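Local structure of 11R-lipoxygenase (Gersemia fruticosa, 3VF1) at residues Arg172-Phe180 against Leu460-Val468; Ile511-Asp519 against Phe554-His562. The protein probably catalyses the iron-dependent addition of molecular oxygen to polyunsaturated fatty acids, as a calcium-regulated 11R-lipoxygenase. One frame throughout, in Å; residues are numbered along the deposited sequence.

Contact 1: Arg172-Phe180 against Leu460-Val468; sequences RYVQDLPGF and LMQKHYRSV
D176 and Q462 mark the closest backbone approach, their CA atoms 5.0 Å apart, where the irregular loop 172-180, in a left-handed conformation at D176, meets the last turns of helix 456-465. Beyond its CG the Q462 side chain runs extended to the preceding carbonyl, NE2 giving a bent bond (140°) of 3.0 Å to Q175 O from above the carbonyl plane. One turn on, R466 closes a salt bridge, NH1 to D176 OD2 at 2.9 Å; the oxygen lies in the guanidinium plane, but the nitrogen meets it from above the carboxylate. S543 N donates to D176 OD1, so both oxygens are held. With CG anti to the backbone N (chi1 -176°), the Y465 ring swings against the L177-P178 peptide, which lies over one face; P178 CG sits 3.6 Å from Y465 CE1, and a bond from the hydroxyl to P540 O helps fix the ring. L177 CD2 rests 4.1 Å from M461 CB, and the M461 side chain is about 8 Å from that of the iron ligand H397. Q462 and R466 thus satisfy a carbonyl and a carboxylate of the loop, while the Y465 ring and M461 supply apolar surface, M461 toward the iron site.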
loop_
_atom_site.group_PDB
_atom_site.type_symbol
_atom_site.label_atom_id
_atom_site.label_comp_id
_atom_site.label_asym_id
_atom_site.label_seq_id
_atom_site.Cartn_x
_atom_site.Cartn_y
_atom_site.Cartn_z
ATOM N N ARG A 172 -22.264 -1.819 -2.306
ATOM C CA ARG A 172 -21.501 -0.796 -3.008
ATOM C C ARG A 172 -20.246 -1.370 -3.663
ATOM O O ARG A 172 -19.772 -0.841 -4.667
ATOM C CB ARG A 172 -21.100 0.328 -2.049
ATOM C CG ARG A 172 -22.255 1.180 -1.552
ATOM C CD ARG A 172 -21.763 2.316 -0.663
ATOM N NE ARG A 172 -21.062 1.816 0.517
ATOM C CZ ARG A 172 -20.450 2.587 1.411
ATOM N NH1 ARG A 172 -20.441 3.907 1.270
ATOM N NH2 ARG A 172 -19.843 2.036 2.451
ATOM N N TYR A 173 -19.715 -2.455 -3.101
ATOM C CA TYR A 173 -18.397 -2.943 -3.504
ATOM C C TYR A 173 -18.327 -4.437 -3.830
ATOM O O TYR A 173 -17.236 -5.003 -3.890
ATOM C CB TYR A 173 -17.385 -2.628 -2.403
ATOM C CG TYR A 173 -17.366 -1.171 -2.007
ATOM C CD1 TYR A 173 -16.876 -0.205 -2.878
ATOM C CD2 TYR A 173 -17.835 -0.759 -0.765
ATOM C CE1 TYR A 173 -16.856 1.129 -2.526
ATOM C CE2 TYR A 173 -17.819 0.577 -0.403
ATOM C CZ TYR A 173 -17.328 1.515 -1.288
ATOM O OH TYR A 173 -17.311 2.845 -0.938
ATOM N N VAL A 174 -19.471 -5.078 -4.048
ATOM C CA VAL A 174 -19.479 -6.514 -4.335
ATOM C C VAL A 174 -19.223 -6.836 -5.806
ATOM O O VAL A 174 -18.913 -7.978 -6.144
ATOM C CB VAL A 174 -20.806 -7.200 -3.918
ATOM C CG1 VAL A 174 -20.947 -7.224 -2.404
ATOM C CG2 VAL A 174 -22.007 -6.530 -4.580
ATOM N N GLN A 175 -19.343 -5.840 -6.677
ATOM C CA GLN A 175 -19.267 -6.081 -8.114
ATOM C C GLN A 175 -17.951 -5.602 -8.730
ATOM O O GLN A 175 -17.557 -4.449 -8.564
ATOM C CB GLN A 175 -20.449 -5.410 -8.816
ATOM C CG GLN A 175 -21.060 -6.246 -9.932
ATOM C CD GLN A 175 -22.486 -5.835 -10.254
ATOM O OE1 GLN A 175 -23.136 -5.138 -9.474
ATOM N NE2 GLN A 175 -22.981 -6.268 -11.409
ATOM N N ASP A 176 -17.282 -6.509 -9.439
ATOM C CA ASP A 176 -16.053 -6.196 -10.165
ATOM C C ASP A 176 -14.980 -5.570 -9.276
ATOM O O ASP A 176 -14.319 -4.609 -9.670
ATOM C CB ASP A 176 -16.357 -5.275 -11.350
ATOM C CG ASP A 176 -17.148 -5.970 -12.438
ATOM O OD1 ASP A 176 -16.996 -7.199 -12.585
ATOM O OD2 ASP A 176 -17.920 -5.291 -13.147
ATOM N N LEU A 177 -14.810 -6.125 -8.082
ATOM C CA LEU A 177 -13.769 -5.674 -7.167
ATOM C C LEU A 177 -13.257 -6.844 -6.336
ATOM O O LEU A 177 -13.923 -7.875 -6.231
ATOM C CB LEU A 177 -14.304 -4.576 -6.244
ATOM C CG LEU A 177 -14.600 -3.219 -6.888
ATOM C CD1 LEU A 177 -15.265 -2.289 -5.887
ATOM C CD2 LEU A 177 -13.327 -2.587 -7.434
ATOM N N PRO A 178 -12.065 -6.690 -5.741
ATOM C CA PRO A 178 -11.530 -7.734 -4.861
ATOM C C PRO A 178 -12.413 -7.921 -3.634
ATOM O O PRO A 178 -13.164 -7.012 -3.278
ATOM C CB PRO A 178 -10.164 -7.178 -4.440
ATOM C CG PRO A 178 -9.841 -6.107 -5.428
ATOM C CD PRO A 178 -11.152 -5.541 -5.855
ATOM N N GLY A 179 -12.328 -9.085 -3.000
ATOM C CA GLY A 179 -13.049 -9.320 -1.764
ATOM C C GLY A 179 -12.542 -8.386 -0.683
ATOM O O GLY A 179 -11.468 -7.799 -0.816
ATOM N N PHE A 180 -13.313 -8.241 0.387
ATOM C CA PHE A 180 -12.932 -7.359 1.482
ATOM C C PHE A 180 -13.538 -7.843 2.792
ATOM O O PHE A 180 -14.442 -8.675 2.792
ATOM C CB PHE A 180 -13.371 -5.922 1.188
ATOM C CG PHE A 180 -14.836 -5.784 0.879
ATOM C CD1 PHE A 180 -15.331 -6.135 -0.367
ATOM C CD2 PHE A 180 -15.716 -5.292 1.830
ATOM C CE1 PHE A 180 -16.677 -6.006 -0.657
ATOM C CE2 PHE A 180 -17.064 -5.157 1.546
ATOM C CZ PHE A 180 -17.546 -5.514 0.301
ATOM N N LEU A 460 -14.064 3.340 -12.648
ATOM C CA LEU A 460 -12.725 3.216 -13.215
ATOM C C LEU A 460 -11.987 2.036 -12.593
ATOM O O LEU A 460 -11.272 1.306 -13.280
ATOM C CB LEU A 460 -11.926 4.504 -12.998
ATOM C CG LEU A 460 -10.490 4.490 -13.527
ATOM C CD1 LEU A 460 -10.458 4.159 -15.010
ATOM C CD2 LEU A 460 -9.817 5.826 -13.262
ATOM N N MET A 461 -12.159 1.854 -11.288
ATOM C CA MET A 461 -11.555 0.726 -10.592
ATOM C C MET A 461 -12.144 -0.584 -11.096
ATOM O O MET A 461 -11.417 -1.535 -11.383
ATOM C CB MET A 461 -11.780 0.847 -9.086
ATOM C CG MET A 461 -11.037 2.005 -8.445
ATOM S SD MET A 461 -10.898 1.833 -6.660
ATOM C CE MET A 461 -12.622 1.887 -6.174
ATOM N N GLN A 462 -13.467 -0.625 -11.201
ATOM C CA GLN A 462 -14.163 -1.815 -11.667
ATOM C C GLN A 462 -13.715 -2.186 -13.073
ATOM O O GLN A 462 -13.607 -3.365 -13.410
ATOM C CB GLN A 462 -15.672 -1.585 -11.649
ATOM C CG GLN A 462 -16.251 -1.419 -10.255
ATOM C CD GLN A 462 -17.729 -1.088 -10.273
ATOM O OE1 GLN A 462 -18.187 -0.290 -11.092
ATOM N NE2 GLN A 462 -18.486 -1.705 -9.371
ATOM N N LYS A 463 -13.453 -1.174 -13.892
ATOM C CA LYS A 463 -13.069 -1.403 -15.278
ATOM C C LYS A 463 -11.684 -2.034 -15.371
ATOM O O LYS A 463 -11.442 -2.887 -16.225
ATOM C CB LYS A 463 -13.107 -0.093 -16.066
ATOM C CG LYS A 463 -12.947 -0.279 -17.565
ATOM C CD LYS A 463 -13.154 1.025 -18.317
ATOM C CE LYS A 463 -13.039 0.821 -19.819
ATOM N NZ LYS A 463 -13.173 2.097 -20.571
ATOM N N HIS A 464 -10.776 -1.618 -14.492
ATOM C CA HIS A 464 -9.436 -2.188 -14.470
ATOM C C HIS A 464 -9.451 -3.594 -13.884
ATOM O O HIS A 464 -8.744 -4.480 -14.363
ATOM C CB HIS A 464 -8.476 -1.312 -13.661
ATOM C CG HIS A 464 -7.070 -1.831 -13.635
ATOM N ND1 HIS A 464 -6.162 -1.567 -14.638
ATOM C CD2 HIS A 464 -6.425 -2.616 -12.741
ATOM C CE1 HIS A 464 -5.015 -2.158 -14.357
ATOM N NE2 HIS A 464 -5.147 -2.802 -13.211
ATOM N N TYR A 465 -10.258 -3.792 -12.846
ATOM C CA TYR A 465 -10.320 -5.081 -12.170
ATOM C C TYR A 465 -10.816 -6.175 -13.108
ATOM O O TYR A 465 -10.283 -7.280 -13.118
ATOM C CB TYR A 465 -11.225 -5.007 -10.938
ATOM C CG TYR A 465 -11.252 -6.294 -10.146
ATOM C CD1 TYR A 465 -10.227 -6.611 -9.263
ATOM C CD2 TYR A 465 -12.296 -7.197 -10.286
ATOM C CE1 TYR A 465 -10.244 -7.788 -8.542
ATOM C CE2 TYR A 465 -12.321 -8.376 -9.569
ATOM C CZ TYR A 465 -11.293 -8.665 -8.698
ATOM O OH TYR A 465 -11.315 -9.839 -7.982
ATOM N N ARG A 466 -11.838 -5.865 -13.897
ATOM C CA ARG A 466 -12.403 -6.837 -14.829
ATOM C C ARG A 466 -11.340 -7.491 -15.709
ATOM O O ARG A 466 -11.525 -8.616 -16.170
ATOM C CB ARG A 466 -13.464 -6.182 -15.716
ATOM C CG ARG A 466 -14.821 -6.032 -15.052
ATOM C CD ARG A 466 -15.919 -5.780 -16.074
ATOM N NE ARG A 466 -15.809 -4.470 -16.710
ATOM C CZ ARG A 466 -16.302 -3.343 -16.202
ATOM N NH1 ARG A 466 -16.935 -3.349 -15.034
ATOM N NH2 ARG A 466 -16.156 -2.201 -16.860
ATOM N N SER A 467 -10.232 -6.793 -15.938
ATOM C CA SER A 467 -9.196 -7.284 -16.842
ATOM C C SER A 467 -7.881 -7.619 -16.140
ATOM O O SER A 467 -6.946 -8.108 -16.774
ATOM C CB SER A 467 -8.927 -6.248 -17.937
ATOM O OG SER A 467 -10.060 -6.071 -18.769
ATOM N N VAL A 468 -7.804 -7.362 -14.839
ATOM C CA VAL A 468 -6.546 -7.541 -14.122
ATOM C C VAL A 468 -6.263 -9.004 -13.805
ATOM O O VAL A 468 -7.173 -9.776 -13.507
ATOM C CB VAL A 468 -6.521 -6.739 -12.801
ATOM C CG1 VAL A 468 -7.385 -7.412 -11.739
ATOM C CG2 VAL A 468 -5.093 -6.594 -12.301
#

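Contact 2: Ile511-Asp519 against Phe554-His562; sequences IQIYYNDDD and FENREELVH
I511 meets helix 557-579 with its CD1 tip and its CB: CD1 lies 3.9 Å from L560 CD2, CB 4.0 Å from V561 CG2, the isoleucine and valine running in opposite senses. Q512, one residue on, lies crosswise to R557, its CG 3.6 Å from R557 NH1 over one face of the guanidinium. Y515 makes two different contacts. Its ring takes L560 CD2 over one face, a CH-pi contact 4.2 Å from the centroid and 21° off the normal, and its hydroxyl is bonded to D524. Its carbonyl O receives R557 NH1 at 2.9 Å, the donor only slightly tilted from the carbonyl plane; the bend in the arginine chain at chi3 (-61°) helps turn the guanidinium to that oxygen. This is a corner between two helices of the largely helical lipoxygenase domain, where helix 491-514 gives way to helix 518-522 beside the start of helix 557-579, the helix that further along supplies the iron ligands H575 and N579. N516 O and D517 CA lie over the guanidinium face opposite Q512, so R557 is sandwiched at the corner; an alanine here would probably leave Y515 O without its donor and open a gap between Q512 and the turn. D517 is the N-cap of helix 518-522, its OD1 accepting from S520 N. D518 reaches across instead: OD1 takes R557 N at 3.3 Å, from above the carboxylate plane, and CG packs 3.5 Å from N556 CB. A negative group there probably suits the helix start, and for D518 OD1 the like charge of E558 OE1, 3.9 Å away, is probably offset by R557 and that helix end. N556, whose CB D518 touches, is the N-cap of helix 557-579, its OD1 accepting from E559 N.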
loop_
_atom_site.group_PDB
_atom_site.type_symbol
_atom_site.label_atom_id
_atom_site.label_comp_id
_atom_site.label_asym_id
_atom_site.label_seq_id
_atom_site.Cartn_x
_atom_site.Cartn_y
_atom_site.Cartn_z
ATOM N N ILE A 511 10.830 -19.592 3.877
ATOM C CA ILE A 511 10.043 -20.733 3.428
ATOM C C ILE A 511 10.859 -22.026 3.407
ATOM O O ILE A 511 10.337 -23.098 3.707
ATOM C CB ILE A 511 9.448 -20.479 2.029
ATOM C CG1 ILE A 511 8.395 -19.371 2.097
ATOM C CG2 ILE A 511 8.834 -21.752 1.459
ATOM C CD1 ILE A 511 7.215 -19.686 2.996
ATOM N N GLN A 512 12.138 -21.927 3.060
ATOM C CA GLN A 512 12.988 -23.112 2.982
ATOM C C GLN A 512 13.449 -23.586 4.359
ATOM O O GLN A 512 14.020 -24.667 4.489
ATOM C CB GLN A 512 14.191 -22.854 2.072
ATOM C CG GLN A 512 13.820 -22.780 0.597
ATOM C CD GLN A 512 15.030 -22.692 -0.313
ATOM O OE1 GLN A 512 16.170 -22.639 0.150
ATOM N NE2 GLN A 512 14.785 -22.680 -1.619
ATOM N N ILE A 513 13.198 -22.777 5.384
ATOM C CA ILE A 513 13.475 -23.180 6.758
ATOM C C ILE A 513 12.427 -24.176 7.248
ATOM O O ILE A 513 12.739 -25.087 8.018
ATOM C CB ILE A 513 13.493 -21.966 7.712
ATOM C CG1 ILE A 513 14.786 -21.166 7.534
ATOM C CG2 ILE A 513 13.370 -22.416 9.163
ATOM C CD1 ILE A 513 14.799 -19.846 8.279
ATOM N N TYR A 514 11.188 -24.005 6.795
ATOM C CA TYR A 514 10.072 -24.807 7.291
ATOM C C TYR A 514 9.578 -25.836 6.275
ATOM O O TYR A 514 9.112 -26.911 6.652
ATOM C CB TYR A 514 8.928 -23.885 7.718
ATOM C CG TYR A 514 9.349 -22.900 8.781
ATOM C CD1 TYR A 514 9.371 -23.262 10.120
ATOM C CD2 TYR A 514 9.744 -21.614 8.445
ATOM C CE1 TYR A 514 9.766 -22.370 11.096
ATOM C CE2 TYR A 514 10.141 -20.712 9.414
ATOM C CZ TYR A 514 10.148 -21.096 10.737
ATOM O OH TYR A 514 10.543 -20.207 11.709
ATOM N N TYR A 515 9.681 -25.507 4.992
ATOM C CA TYR A 515 9.282 -26.426 3.933
ATOM C C TYR A 515 10.516 -27.059 3.303
ATOM O O TYR A 515 11.245 -26.405 2.560
ATOM C CB TYR A 515 8.475 -25.698 2.860
ATOM C CG TYR A 515 7.170 -25.117 3.353
ATOM C CD1 TYR A 515 7.111 -23.828 3.871
ATOM C CD2 TYR A 515 5.994 -25.851 3.294
ATOM C CE1 TYR A 515 5.920 -23.291 4.319
ATOM C CE2 TYR A 515 4.796 -25.324 3.739
ATOM C CZ TYR A 515 4.766 -24.043 4.251
ATOM O OH TYR A 515 3.579 -23.511 4.693
ATOM N N ASN A 516 10.743 -28.334 3.602
ATOM C CA ASN A 516 11.937 -29.022 3.131
ATOM C C ASN A 516 11.830 -29.418 1.661
ATOM O O ASN A 516 12.843 -29.621 0.991
ATOM C CB ASN A 516 12.207 -30.262 3.985
ATOM C CG ASN A 516 13.684 -30.463 4.267
ATOM O OD1 ASN A 516 14.104 -30.512 5.424
ATOM N ND2 ASN A 516 14.481 -30.574 3.210
ATOM N N ASP A 517 10.604 -29.524 1.161
ATOM C CA ASP A 517 10.385 -29.923 -0.225
ATOM C C ASP A 517 8.970 -29.576 -0.676
ATOM O O ASP A 517 8.153 -29.110 0.117
ATOM C CB ASP A 517 10.646 -31.423 -0.393
ATOM C CG ASP A 517 9.812 -32.277 0.550
ATOM O OD1 ASP A 517 8.613 -31.974 0.736
ATOM O OD2 ASP A 517 10.359 -33.252 1.104
ATOM N N ASP A 518 8.687 -29.811 -1.953
ATOM C CA ASP A 518 7.397 -29.450 -2.531
ATOM C C ASP A 518 6.251 -30.224 -1.885
ATOM O O ASP A 518 5.117 -29.742 -1.834
ATOM C CB ASP A 518 7.405 -29.687 -4.042
ATOM C CG ASP A 518 8.472 -28.874 -4.753
ATOM O OD1 ASP A 518 8.989 -27.909 -4.148
ATOM O OD2 ASP A 518 8.791 -29.197 -5.918
ATOM N N ASP A 519 6.548 -31.423 -1.395
ATOM C CA ASP A 519 5.536 -32.238 -0.737
ATOM C C ASP A 519 5.116 -31.576 0.572
ATOM O O ASP A 519 3.952 -31.639 0.968
ATOM C CB ASP A 519 6.067 -33.645 -0.469
ATOM C CG ASP A 519 4.958 -34.673 -0.350
ATOM O OD1 ASP A 519 4.044 -34.664 -1.204
ATOM O OD2 ASP A 519 4.997 -35.487 0.598
ATOM N N PHE A 554 -1.156 -24.560 -3.941
ATOM C CA PHE A 554 0.292 -24.461 -4.056
ATOM C C PHE A 554 0.884 -25.856 -4.214
ATOM O O PHE A 554 0.794 -26.681 -3.307
ATOM C CB PHE A 554 0.879 -23.772 -2.821
ATOM C CG PHE A 554 0.615 -22.294 -2.766
ATOM C CD1 PHE A 554 0.873 -21.487 -3.863
ATOM C CD2 PHE A 554 0.103 -21.710 -1.619
ATOM C CE1 PHE A 554 0.632 -20.127 -3.815
ATOM C CE2 PHE A 554 -0.143 -20.349 -1.565
ATOM C CZ PHE A 554 0.122 -19.558 -2.664
ATOM N N GLU A 555 1.489 -26.113 -5.370
ATOM C CA GLU A 555 2.008 -27.441 -5.685
ATOM C C GLU A 555 3.506 -27.560 -5.414
ATOM O O GLU A 555 4.042 -28.666 -5.350
ATOM C CB GLU A 555 1.712 -27.793 -7.144
ATOM C CG GLU A 555 0.231 -27.782 -7.487
ATOM C CD GLU A 555 -0.572 -28.741 -6.629
ATOM O OE1 GLU A 555 -0.210 -29.935 -6.574
ATOM O OE2 GLU A 555 -1.560 -28.301 -6.004
ATOM N N ASN A 556 4.180 -26.427 -5.260
ATOM C CA ASN A 556 5.609 -26.428 -4.962
ATOM C C ASN A 556 6.019 -25.197 -4.164
ATOM O O ASN A 556 5.206 -24.304 -3.926
ATOM C CB ASN A 556 6.425 -26.520 -6.255
ATOM C CG ASN A 556 6.083 -25.423 -7.242
ATOM O OD1 ASN A 556 6.631 -24.323 -7.178
ATOM N ND2 ASN A 556 5.175 -25.718 -8.165
ATOM N N ARG A 557 7.283 -25.155 -3.751
ATOM C CA ARG A 557 7.779 -24.069 -2.915
ATOM C C ARG A 557 7.966 -22.784 -3.712
ATOM O O ARG A 557 7.796 -21.687 -3.183
ATOM C CB ARG A 557 9.103 -24.464 -2.259
ATOM C CG ARG A 557 8.986 -25.605 -1.263
ATOM C CD ARG A 557 10.288 -25.816 -0.509
ATOM N NE ARG A 557 11.392 -26.153 -1.403
ATOM C CZ ARG A 557 12.643 -26.356 -1.006
ATOM N NH1 ARG A 557 12.964 -26.255 0.279
ATOM N NH2 ARG A 557 13.578 -26.659 -1.894
ATOM N N GLU A 558 8.309 -22.920 -4.989
ATOM C CA GLU A 558 8.570 -21.759 -5.833
ATOM C C GLU A 558 7.306 -20.926 -6.041
ATOM O O GLU A 558 7.350 -19.701 -5.971
ATOM C CB GLU A 558 9.158 -22.188 -7.180
ATOM C CG GLU A 558 10.607 -22.650 -7.102
ATOM C CD GLU A 558 10.769 -23.956 -6.339
ATOM O OE1 GLU A 558 9.858 -24.811 -6.414
ATOM O OE2 GLU A 558 11.807 -24.127 -5.663
ATOM N N GLU A 559 6.185 -21.592 -6.295
ATOM C CA GLU A 559 4.906 -20.903 -6.432
ATOM C C GLU A 559 4.573 -20.146 -5.156
ATOM O O GLU A 559 4.096 -19.012 -5.202
ATOM C CB GLU A 559 3.782 -21.896 -6.732
ATOM C CG GLU A 559 3.825 -22.498 -8.124
ATOM C CD GLU A 559 2.688 -23.476 -8.365
ATOM O OE1 GLU A 559 1.669 -23.396 -7.644
ATOM O OE2 GLU A 559 2.815 -24.326 -9.273
ATOM N N LEU A 560 4.824 -20.785 -4.019
ATOM C CA LEU A 560 4.523 -20.196 -2.721
ATOM C C LEU A 560 5.374 -18.951 -2.475
ATOM O O LEU A 560 4.871 -17.922 -2.025
ATOM C CB LEU A 560 4.763 -21.221 -1.612
ATOM C CG LEU A 560 4.528 -20.734 -0.182
ATOM C CD1 LEU A 560 3.123 -20.177 -0.026
ATOM C CD2 LEU A 560 4.772 -21.862 0.806
ATOM N N VAL A 561 6.664 -19.050 -2.775
ATOM C CA VAL A 561 7.581 -17.936 -2.574
ATOM C C VAL A 561 7.190 -16.743 -3.443
ATOM O O VAL A 561 7.149 -15.609 -2.970
ATOM C CB VAL A 561 9.036 -18.339 -2.885
ATOM C CG1 VAL A 561 9.938 -17.111 -2.921
ATOM C CG2 VAL A 561 9.537 -19.343 -1.856
ATOM N N HIS A 562 6.904 -17.002 -4.714
ATOM C CA HIS A 562 6.554 -15.930 -5.637
ATOM C C HIS A 562 5.335 -15.161 -5.149
ATOM O O HIS A 562 5.367 -13.937 -5.036
ATOM C CB HIS A 562 6.279 -16.478 -7.036
ATOM C CG HIS A 562 5.884 -15.424 -8.025
ATOM N ND1 HIS A 562 6.793 -14.556 -8.589
ATOM C CD2 HIS A 562 4.676 -15.091 -8.537
ATOM C CE1 HIS A 562 6.163 -13.738 -9.413
ATOM N NE2 HIS A 562 4.878 -14.039 -9.399
#

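Along the chain the two contacts come in series, 172-180/460-468 closing before 511-519/554-562 opens, without touching: their centres are 30 Å apart and their nearest atoms about 13 Å. Contact 1 lies nearer the middle of the chain, beside helix 369-410, which bears the iron ligands H392 and H397; contact 2 is farther out, at the start of the helix bearing H575 and N579. What ties them is the chain between the segments of contact 2. It runs through helix 525-538 and then passes contact 1, where P540, S543 and K548 bond to it, before returning to N556. Contact 1 packs near the iron site; contact 2 only shares a helix, at the opposite end, with two ligands.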